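Oligogalacturonate-specific porin KdgM (Dickeya dadantii, PDB 4PR7) forms a monomeric outer-membrane porin, a twelve-stranded beta-barrel channel specific for oligogalacturonides, and is needed for full virulence of the bacterium. Local coordinates at residues 31-36 / 62-67. Residues are numbered along the deposited sequence; the frame is centred on the assembly and turned at random.
With OCT (N-octane), chain E.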
loop_
_atom_site.group_PDB
_atom_site.type_symbol
_atom_site.label_atom_id
_atom_site.label_comp_id
_atom_site.label_asym_id
_atom_site.label_seq_id
_atom_site.Cartn_x
_atom_site.Cartn_y
_atom_site.Cartn_z
ATOM N N PHE A 31 -10.373 8.771 -10.882
ATOM C CA PHE A 31 -11.046 7.643 -10.200
ATOM C C PHE A 31 -10.167 6.406 -10.247
ATOM O O PHE A 31 -9.509 6.148 -11.262
ATOM C CB PHE A 31 -12.411 7.327 -10.834
ATOM C CG PHE A 31 -13.249 6.336 -10.050
ATOM C CD1 PHE A 31 -13.429 5.029 -10.509
ATOM C CD2 PHE A 31 -13.867 6.700 -8.872
ATOM C CE1 PHE A 31 -14.217 4.120 -9.797
ATOM C CE2 PHE A 31 -14.640 5.791 -8.147
ATOM C CZ PHE A 31 -14.820 4.501 -8.610
ATOM N N GLY A 32 -10.163 5.649 -9.146
ATOM C CA GLY A 32 -9.386 4.406 -9.063
ATOM C C GLY A 32 -10.158 3.322 -8.328
ATOM O O GLY A 32 -11.059 3.600 -7.528
ATOM N N LEU A 33 -9.824 2.085 -8.629
ATOM C CA LEU A 33 -10.521 0.953 -8.075
ATOM C C LEU A 33 -9.532 -0.171 -7.958
ATOM O O LEU A 33 -8.728 -0.367 -8.862
ATOM C CB LEU A 33 -11.600 0.505 -9.045
ATOM C CG LEU A 33 -13.051 0.449 -8.621
ATOM C CD1 LEU A 33 -13.799 -0.265 -9.761
ATOM C CD2 LEU A 33 -13.290 -0.237 -7.283
ATOM N N SER A 34 -9.622 -0.955 -6.896
ATOM C CA SER A 34 -8.797 -2.158 -6.814
ATOM C C SER A 34 -9.534 -3.254 -6.062
ATOM O O SER A 34 -10.463 -2.994 -5.281
ATOM C CB SER A 34 -7.465 -1.845 -6.125
ATOM O OG SER A 34 -7.673 -1.578 -4.763
ATOM N N SER A 35 -9.120 -4.479 -6.337
ATOM C CA SER A 35 -9.642 -5.654 -5.677
ATOM C C SER A 35 -8.444 -6.535 -5.306
ATOM O O SER A 35 -7.542 -6.732 -6.125
ATOM C CB SER A 35 -10.559 -6.404 -6.618
ATOM O OG SER A 35 -11.154 -7.476 -5.918
ATOM N N GLU A 36 -8.444 -7.060 -4.087
ATOM C CA GLU A 36 -7.315 -7.835 -3.583
ATOM C C GLU A 36 -7.787 -9.121 -2.948
ATOM O O GLU A 36 -8.600 -9.102 -2.036
ATOM C CB GLU A 36 -6.515 -7.045 -2.537
ATOM C CG GLU A 36 -5.250 -7.764 -2.069
ATOM C CD GLU A 36 -4.362 -6.910 -1.177
ATOM O OE1 GLU A 36 -4.862 -5.889 -0.640
ATOM O OE2 GLU A 36 -3.159 -7.254 -1.004
ATOM N N VAL A 62 -11.755 -4.613 -1.378
ATOM C CA VAL A 62 -12.011 -3.739 -2.512
ATOM C C VAL A 62 -11.841 -2.288 -2.074
ATOM O O VAL A 62 -12.295 -1.900 -0.994
ATOM C CB VAL A 62 -13.441 -3.916 -3.063
ATOM C CG1 VAL A 62 -13.651 -3.033 -4.286
ATOM C CG2 VAL A 62 -13.692 -5.365 -3.435
ATOM N N VAL A 63 -11.213 -1.487 -2.932
ATOM C CA VAL A 63 -10.937 -0.066 -2.653
ATOM C C VAL A 63 -11.429 0.821 -3.789
ATOM O O VAL A 63 -11.173 0.526 -4.955
ATOM C CB VAL A 63 -9.430 0.180 -2.452
ATOM C CG1 VAL A 63 -9.178 1.608 -1.994
ATOM C CG2 VAL A 63 -8.875 -0.790 -1.411
ATOM N N ALA A 64 -12.175 1.879 -3.463
ATOM C CA ALA A 64 -12.453 2.930 -4.443
ATOM C C ALA A 64 -11.928 4.261 -3.928
ATOM O O ALA A 64 -12.000 4.547 -2.728
ATOM C CB ALA A 64 -13.953 3.025 -4.766
ATOM N N SER A 65 -11.388 5.070 -4.837
ATOM C CA SER A 65 -10.842 6.385 -4.491
ATOM C C SER A 65 -10.833 7.370 -5.673
ATOM O O SER A 65 -11.135 7.009 -6.803
ATOM C CB SER A 65 -9.436 6.240 -3.916
ATOM O OG SER A 65 -8.556 5.542 -4.783
ATOM N N TYR A 66 -10.540 8.626 -5.366
ATOM C CA TYR A 66 -10.369 9.703 -6.350
ATOM C C TYR A 66 -9.124 10.489 -5.942
ATOM O O TYR A 66 -9.053 10.966 -4.801
ATOM C CB TYR A 66 -11.577 10.666 -6.318
ATOM C CG TYR A 66 -12.399 10.763 -7.598
ATOM C CD1 TYR A 66 -13.665 10.172 -7.689
ATOM C CD2 TYR A 66 -11.927 11.477 -8.710
ATOM C CE1 TYR A 66 -14.431 10.265 -8.854
ATOM C CE2 TYR A 66 -12.680 11.571 -9.880
ATOM C CZ TYR A 66 -13.936 10.963 -9.950
ATOM O OH TYR A 66 -14.703 11.046 -11.102
ATOM N N VAL A 67 -8.162 10.634 -6.854
ATOM C CA VAL A 67 -7.048 11.538 -6.663
ATOM C C VAL A 67 -7.467 12.868 -7.278
ATOM O O VAL A 67 -7.702 12.951 -8.483
ATOM C CB VAL A 67 -5.749 11.053 -7.343
ATOM C CG1 VAL A 67 -4.601 12.029 -7.096
ATOM C CG2 VAL A 67 -5.350 9.689 -6.825
HETATM C C1 OCT E . -18.567 -4.020 -5.828
HETATM C C2 OCT E . -17.371 -3.485 -5.065
HETATM C C3 OCT E . -17.252 -1.956 -5.104
HETATM C C4 OCT E . -17.752 -1.310 -3.816
HETATM C C5 OCT E . -17.040 0.002 -3.519
HETATM C C6 OCT E . -17.275 1.022 -4.627
HETATM C C7 OCT E . -17.653 2.385 -4.060
HETATM C C8 OCT E . -17.622 3.461 -5.126
#
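Phe31 meets Tyr66 in a non-hydrogen-bonded pair of two antiparallel strands, and their rings form an offset edge-to-face stack with centroids 5.5 Å apart and planes at 66°. The edge of Phe31 points at the face of Tyr66, CD2 lying 3.6 Å from Tyr66 CE1. Phe31 CB also sits over that face in a CH-pi contact. With CG anti to the backbone N (chi1 -171°), the Phe31 ring is carried along the strand pair, and CZ comes within 4.2 Å of Ala64 CB. Gly32 pairs with Ser65 through two backbone hydrogen bonds, Gly32 N to Ser65 O and Ser65 N to Gly32 O; on the lumenal face Ser65 OG is hydrogen-bonded to Arg26. Leu33 reaches across with CD2, which comes 3.2 Å from Val63 O and faces the gap between Val62 CG1 and Ala64 CB, while its CA approaches the same oxygen in a CA-H...O contact. Ser34 and Val63 exchange the next two hydrogen bonds, Ser34 N to Val63 O and Val63 N to Ser34 O, both 2.9 Å, and on the lumenal face Ser34 OG rests 3.4 Å from Val63 CB. Ser35 OG, on the membrane face, only grazes Val62 CG2. One octane lies against Val62 and Ala64 on the face that carries Phe31 and Leu33, its C8 3.7 Å from Ala64 CB, consistent with a surface that faces the lipid tails of the outer membrane; a second octane touches Ser35 and a detergent molecule Leu33. The two segments belong to adjacent staves of the barrel: strand 17-26 pairs with the far edge of 31-36 through Leu33 and Ser35, and strand 74-85 continues the sheet beyond Val62 and Ala64.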